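Local coordinates for homoserine dehydrogenase (Thermoplasma acidophilum, PDB 3ING), which probably catalyses the NADP-dependent interconversion of aspartate semialdehyde and homoserine, a step toward threonine and methionine, at residues A[275-287]-A[295-307]. Sequence-based numbering, arbitrary orientation.
Sequences DFLMSIGMDGLGY and GTVNVSDIYDGPY. With NDP (NADPH dihydro-nicotinamide-adenine-dinucleotide phosphate), chain C; EDO (1,2-ethanediol), chain F.
Tyr287 and Val299 form an antiparallel hydrogen-bonded pair, with Tyr287 N to Val299 O at 2.8 Å, and Gly286 faces Ser300 as the adjoining non-hydrogen-bonded pair. This is the open end of the hairpin of strands 286-291 and 296-301. On the face that carries Ser300 the Phe276 ring lies flat against Asn298. Asn298 CB sits over the ring centre, 3.3 Å from its centroid, and the amide plane is only 18° from the ring plane. Asn298 OD1 is taken by Gln288. Ser279 OG lies over the opposite face of the ring, toward its rim. With an alanine at Phe276, Asn298 CB would probably lose its aromatic support and a gap would open beside the strand. A water joins Ser279 OG to Ser300 OG, which also bonds to Asn298 ND2 of the second subunit. On the face of Tyr287, Val299 CB packs over its ring, 3.5 Å from Tyr287 CZ, and Tyr287 OH bonds to Pro150 O. At the strand end, Asp301 CG stands between its own N and carbonyl carbon (chi1 62°). This turns Asp301 OD1 to accept from Leu285 N at 3.0 Å, nearly along the C-O axis. Asp304 N then binds Asp283 O at 2.8 Å, almost straight at 172°. Asp301 OD2 and Asp304 OD2 lie 2.6 Å apart, and Asp304 OD2 accepts from Gly148 N. Strand 296-301 pairs with its counterpart in the second subunit. The Asp283-Asp304 bond thus ties the turn at 281-284 to the chain that leads from this intersubunit sheet into Gly305 and Pro306 of the NADPH pocket.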
loop_
_atom_site.group_PDB
_atom_site.type_symbol
_atom_site.label_atom_id
_atom_site.label_comp_id
_atom_site.label_asym_id
_atom_site.label_seq_id
_atom_site.Cartn_x
_atom_site.Cartn_y
_atom_site.Cartn_z
ATOM N N ASP A 275 -19.474 0.577 9.244
ATOM C CA ASP A 275 -18.832 0.255 7.977
ATOM C C ASP A 275 -17.555 1.068 7.861
ATOM O O ASP A 275 -17.591 2.254 8.133
ATOM C CB ASP A 275 -19.802 0.654 6.869
ATOM C CG ASP A 275 -19.399 0.143 5.491
ATOM O OD1 ASP A 275 -18.209 0.225 5.114
ATOM O OD2 ASP A 275 -20.318 -0.310 4.774
ATOM N N PHE A 276 -16.444 0.485 7.416
ATOM C CA PHE A 276 -15.200 1.273 7.258
ATOM C C PHE A 276 -15.410 2.473 6.356
ATOM O O PHE A 276 -14.846 3.539 6.557
ATOM C CB PHE A 276 -14.051 0.446 6.687
ATOM C CG PHE A 276 -12.850 1.276 6.286
ATOM C CD1 PHE A 276 -12.020 1.808 7.252
ATOM C CD2 PHE A 276 -12.586 1.563 4.957
ATOM C CE1 PHE A 276 -10.957 2.624 6.916
ATOM C CE2 PHE A 276 -11.525 2.354 4.606
ATOM C CZ PHE A 276 -10.686 2.881 5.596
ATOM N N LEU A 277 -16.254 2.301 5.365
ATOM C CA LEU A 277 -16.426 3.350 4.364
ATOM C C LEU A 277 -17.053 4.598 4.952
ATOM O O LEU A 277 -16.949 5.693 4.373
ATOM C CB LEU A 277 -17.238 2.828 3.162
ATOM C CG LEU A 277 -16.595 1.715 2.331
ATOM C CD1 LEU A 277 -17.499 1.324 1.098
ATOM C CD2 LEU A 277 -15.162 2.136 1.934
HETATM N N MSE A 278 -17.741 4.444 6.073
HETATM C CA MSE A 278 -18.291 5.597 6.760
HETATM C C MSE A 278 -17.211 6.378 7.502
HETATM O O MSE A 278 -17.487 7.478 7.959
HETATM C CB MSE A 278 -19.402 5.161 7.735
HETATM C CG MSE A 278 -20.701 4.799 7.007
HETATM SE SE MSE A 278 -21.560 6.314 6.121
HETATM C CE MSE A 278 -21.987 7.185 7.717
ATOM N N SER A 279 -15.975 5.855 7.590
ATOM C CA SER A 279 -14.902 6.617 8.224
ATOM C C SER A 279 -14.320 7.643 7.242
ATOM O O SER A 279 -13.567 8.515 7.637
ATOM C CB SER A 279 -13.748 5.725 8.707
ATOM O OG SER A 279 -12.933 5.266 7.620
ATOM N N ILE A 280 -14.658 7.506 5.963
ATOM C CA ILE A 280 -14.087 8.374 4.947
ATOM C C ILE A 280 -14.730 9.752 4.973
ATOM O O ILE A 280 -15.960 9.906 4.866
ATOM C CB ILE A 280 -14.177 7.738 3.568
ATOM C CG1 ILE A 280 -13.468 6.379 3.572
ATOM C CG2 ILE A 280 -13.574 8.677 2.480
ATOM C CD1 ILE A 280 -13.824 5.523 2.305
ATOM N N GLY A 281 -13.877 10.759 5.086
ATOM C CA GLY A 281 -14.318 12.141 5.227
ATOM C C GLY A 281 -14.843 12.709 3.927
ATOM O O GLY A 281 -14.674 12.134 2.842
HETATM N N MSE A 282 -15.492 13.859 4.059
HETATM C CA MSE A 282 -16.147 14.556 2.938
HETATM C C MSE A 282 -15.256 14.733 1.740
HETATM O O MSE A 282 -15.734 14.674 0.622
HETATM C CB MSE A 282 -16.592 15.955 3.403
HETATM C CG MSE A 282 -17.254 16.801 2.317
HETATM SE SE MSE A 282 -18.930 15.970 1.726
HETATM C CE MSE A 282 -20.101 16.532 3.237
ATOM N N ASP A 283 -13.974 15.005 1.970
ATOM C CA ASP A 283 -13.039 15.268 0.857
ATOM C C ASP A 283 -12.161 14.087 0.479
ATOM O O ASP A 283 -11.260 14.217 -0.369
ATOM C CB ASP A 283 -12.122 16.432 1.211
ATOM C CG ASP A 283 -12.861 17.724 1.368
ATOM O OD1 ASP A 283 -13.696 18.017 0.499
ATOM O OD2 ASP A 283 -12.637 18.402 2.389
ATOM N N GLY A 284 -12.438 12.926 1.051
ATOM C CA GLY A 284 -11.575 11.785 0.822
ATOM C C GLY A 284 -12.219 10.675 0.030
ATOM O O GLY A 284 -13.422 10.722 -0.259
ATOM N N LEU A 285 -11.409 9.661 -0.271
ATOM C CA LEU A 285 -11.848 8.422 -0.925
ATOM C C LEU A 285 -11.231 7.240 -0.181
ATOM O O LEU A 285 -10.337 7.414 0.660
ATOM C CB LEU A 285 -11.411 8.413 -2.389
ATOM C CG LEU A 285 -11.957 9.507 -3.327
ATOM C CD1 LEU A 285 -11.348 9.378 -4.776
ATOM C CD2 LEU A 285 -13.419 9.379 -3.394
ATOM N N GLY A 286 -11.687 6.034 -0.464
ATOM C CA GLY A 286 -11.123 4.867 0.206
ATOM C C GLY A 286 -11.844 3.602 -0.151
ATOM O O GLY A 286 -12.871 3.638 -0.818
ATOM N N TYR A 287 -11.282 2.487 0.294
ATOM C CA TYR A 287 -11.792 1.188 -0.014
ATOM C C TYR A 287 -11.370 0.103 0.998
ATOM O O TYR A 287 -10.541 0.315 1.913
ATOM C CB TYR A 287 -11.318 0.769 -1.420
ATOM C CG TYR A 287 -9.803 0.600 -1.492
ATOM C CD1 TYR A 287 -9.206 -0.575 -1.128
ATOM C CD2 TYR A 287 -8.988 1.637 -1.897
ATOM C CE1 TYR A 287 -7.801 -0.743 -1.168
ATOM C CE2 TYR A 287 -7.603 1.485 -1.930
ATOM C CZ TYR A 287 -7.018 0.287 -1.573
ATOM O OH TYR A 287 -5.618 0.128 -1.627
ATOM N N GLY A 295 -5.575 -10.825 5.210
ATOM C CA GLY A 295 -6.722 -10.267 5.915
ATOM C C GLY A 295 -7.583 -9.342 5.084
ATOM O O GLY A 295 -7.631 -9.459 3.845
ATOM N N THR A 296 -8.278 -8.434 5.777
ATOM C CA THR A 296 -9.085 -7.428 5.130
ATOM C C THR A 296 -8.440 -6.102 5.435
ATOM O O THR A 296 -8.314 -5.699 6.607
ATOM C CB THR A 296 -10.555 -7.447 5.594
ATOM O OG1 THR A 296 -11.125 -8.677 5.184
ATOM C CG2 THR A 296 -11.390 -6.267 4.995
ATOM N N VAL A 297 -8.047 -5.440 4.360
ATOM C CA VAL A 297 -7.268 -4.225 4.422
ATOM C C VAL A 297 -8.087 -3.032 4.002
ATOM O O VAL A 297 -8.810 -3.086 3.000
ATOM C CB VAL A 297 -5.962 -4.324 3.545
ATOM C CG1 VAL A 297 -5.219 -2.982 3.553
ATOM C CG2 VAL A 297 -5.048 -5.483 4.045
ATOM N N ASN A 298 -7.989 -1.961 4.791
ATOM C CA ASN A 298 -8.688 -0.721 4.537
ATOM C C ASN A 298 -7.699 0.386 4.199
ATOM O O ASN A 298 -6.704 0.535 4.866
ATOM C CB ASN A 298 -9.522 -0.295 5.747
ATOM C CG ASN A 298 -10.262 -1.454 6.391
ATOM O OD1 ASN A 298 -11.012 -2.168 5.725
ATOM N ND2 ASN A 298 -10.065 -1.635 7.705
ATOM N N VAL A 299 -8.031 1.208 3.208
ATOM C CA VAL A 299 -7.109 2.261 2.738
ATOM C C VAL A 299 -7.964 3.451 2.372
ATOM O O VAL A 299 -9.023 3.291 1.742
ATOM C CB VAL A 299 -6.276 1.833 1.527
ATOM C CG1 VAL A 299 -5.243 2.941 1.142
ATOM C CG2 VAL A 299 -5.573 0.471 1.756
ATOM N N SER A 300 -7.566 4.614 2.835
ATOM C CA SER A 300 -8.282 5.842 2.513
ATOM C C SER A 300 -7.334 7.036 2.545
ATOM O O SER A 300 -6.153 6.902 2.853
ATOM C CB SER A 300 -9.452 6.040 3.480
ATOM O OG SER A 300 -9.028 6.259 4.799
ATOM N N ASP A 301 -7.850 8.217 2.216
ATOM C CA ASP A 301 -7.086 9.429 2.442
ATOM C C ASP A 301 -7.970 10.516 3.012
ATOM O O ASP A 301 -9.179 10.346 3.123
ATOM C CB ASP A 301 -6.330 9.912 1.180
ATOM C CG ASP A 301 -7.235 10.263 0.019
ATOM O OD1 ASP A 301 -8.465 10.249 0.160
ATOM O OD2 ASP A 301 -6.668 10.486 -1.075
ATOM N N ILE A 302 -7.352 11.648 3.304
ATOM C CA ILE A 302 -8.049 12.749 3.928
ATOM C C ILE A 302 -8.572 13.728 2.887
ATOM O O ILE A 302 -9.669 14.242 2.995
ATOM C CB ILE A 302 -7.094 13.432 4.917
ATOM C CG1 ILE A 302 -6.724 12.458 6.052
ATOM C CG2 ILE A 302 -7.674 14.704 5.502
ATOM C CD1 ILE A 302 -7.882 12.006 6.877
ATOM N N TYR A 303 -7.770 14.026 1.883
ATOM C CA TYR A 303 -8.181 14.995 0.893
ATOM C C TYR A 303 -7.707 14.480 -0.446
ATOM O O TYR A 303 -6.517 14.440 -0.680
ATOM C CB TYR A 303 -7.539 16.336 1.206
ATOM C CG TYR A 303 -8.018 17.440 0.292
ATOM C CD1 TYR A 303 -7.417 17.666 -0.933
ATOM C CD2 TYR A 303 -9.100 18.238 0.652
ATOM C CE1 TYR A 303 -7.881 18.678 -1.791
ATOM C CE2 TYR A 303 -9.584 19.226 -0.191
ATOM C CZ TYR A 303 -8.966 19.465 -1.401
ATOM O OH TYR A 303 -9.435 20.499 -2.221
ATOM N N ASP A 304 -8.626 14.054 -1.287
ATOM C CA ASP A 304 -8.242 13.504 -2.570
ATOM C C ASP A 304 -8.532 14.534 -3.657
ATOM O O ASP A 304 -9.681 14.799 -4.005
ATOM C CB ASP A 304 -9.000 12.237 -2.842
ATOM C CG ASP A 304 -8.343 11.399 -3.902
ATOM O OD1 ASP A 304 -8.504 11.689 -5.106
ATOM O OD2 ASP A 304 -7.643 10.458 -3.506
ATOM N N GLY A 305 -7.486 15.159 -4.143
ATOM C CA GLY A 305 -7.605 16.203 -5.143
ATOM C C GLY A 305 -6.679 15.927 -6.286
ATOM O O GLY A 305 -5.992 14.901 -6.282
ATOM N N PRO A 306 -6.651 16.834 -7.276
ATOM C CA PRO A 306 -5.770 16.664 -8.435
ATOM C C PRO A 306 -4.280 16.672 -8.087
ATOM O O PRO A 306 -3.494 16.072 -8.805
ATOM C CB PRO A 306 -6.150 17.839 -9.339
ATOM C CG PRO A 306 -6.773 18.820 -8.431
ATOM C CD PRO A 306 -7.457 18.047 -7.380
ATOM N N TYR A 307 -3.892 17.302 -6.985
ATOM C CA TYR A 307 -2.485 17.268 -6.583
ATOM C C TYR A 307 -2.070 15.839 -6.154
ATOM O O TYR A 307 -1.012 15.358 -6.496
ATOM C CB TYR A 307 -2.221 18.274 -5.479
ATOM C CG TYR A 307 -0.802 18.253 -4.988
ATOM C CD1 TYR A 307 0.217 18.840 -5.720
ATOM C CD2 TYR A 307 -0.481 17.622 -3.796
ATOM C CE1 TYR A 307 1.520 18.796 -5.289
ATOM C CE2 TYR A 307 0.814 17.597 -3.338
ATOM C CZ TYR A 307 1.808 18.173 -4.099
ATOM O OH TYR A 307 3.094 18.102 -3.642
HETATM P PA NDP C . -8.595 18.944 -17.303
HETATM O O1A NDP C . -8.370 19.913 -16.214
HETATM O O2A NDP C . -9.767 19.188 -18.177
HETATM O O5B NDP C . -7.301 18.867 -18.259
HETATM C C5B NDP C . -7.217 18.129 -19.461
HETATM C C4B NDP C . -5.947 18.493 -20.214
HETATM O O4B NDP C . -5.885 17.849 -21.460
HETATM C C3B NDP C . -5.896 19.986 -20.567
HETATM O O3B NDP C . -4.555 20.427 -20.712
HETATM C C2B NDP C . -6.593 20.037 -21.884
HETATM O O2B NDP C . -6.266 21.148 -22.670
HETATM C C1B NDP C . -6.010 18.800 -22.516
HETATM N N9A NDP C . -6.812 18.213 -23.582
HETATM C C8A NDP C . -8.165 18.187 -23.776
HETATM N N7A NDP C . -8.408 17.443 -24.902
HETATM C C5A NDP C . -7.234 17.016 -25.389
HETATM C C6A NDP C . -6.953 16.259 -26.507
HETATM N N6A NDP C . -7.916 15.572 -27.116
HETATM N N1A NDP C . -5.648 15.990 -26.718
HETATM C C2A NDP C . -4.629 16.473 -25.923
HETATM N N3A NDP C . -4.891 17.228 -24.796
HETATM C C4A NDP C . -6.215 17.473 -24.570
HETATM O O3 NDP C . -8.692 17.459 -16.697
HETATM P PN NDP C . -8.071 16.954 -15.302
HETATM O O1N NDP C . -8.978 17.364 -14.187
HETATM O O2N NDP C . -6.634 17.367 -15.290
HETATM O O5D NDP C . -8.180 15.339 -15.423
HETATM C C5D NDP C . -7.295 14.744 -16.373
HETATM C C4D NDP C . -7.530 13.237 -16.394
HETATM O O4D NDP C . -7.260 12.745 -15.102
HETATM C C3D NDP C . -8.950 12.840 -16.695
HETATM O O3D NDP C . -9.044 11.754 -17.624
HETATM C C2D NDP C . -9.534 12.490 -15.340
HETATM O O2D NDP C . -10.582 11.561 -15.418
HETATM C C1D NDP C . -8.323 11.929 -14.633
HETATM N N1N NDP C . -8.426 11.951 -13.185
HETATM C C2N NDP C . -8.649 13.142 -12.543
HETATM C C3N NDP C . -8.937 13.208 -11.188
HETATM C C7N NDP C . -9.022 14.536 -10.537
HETATM O O7N NDP C . -8.560 14.606 -9.242
HETATM N N7N NDP C . -9.398 15.626 -11.193
HETATM C C4N NDP C . -8.678 12.013 -10.276
HETATM C C5N NDP C . -8.402 10.772 -11.078
HETATM C C6N NDP C . -8.270 10.793 -12.465
HETATM P P2B NDP C . -6.388 22.662 -22.155
HETATM O O1X NDP C . -6.146 23.396 -23.445
HETATM O O2X NDP C . -5.448 22.963 -20.951
HETATM O O3X NDP C . -7.810 22.773 -21.703
HETATM C C1 EDO F . -16.754 11.129 -0.416
HETATM O O1 EDO F . -16.388 11.359 0.953
HETATM C C2 EDO F . -16.884 12.442 -1.193
HETATM O O2 EDO F . -15.650 12.739 -1.867
HETATM O O HOH W 1 -10.950 6.716 6.516
HETATM O O HOH W 2 -10.946 10.369 5.159
HETATM O O HOH W 3 -12.113 14.616 4.281
#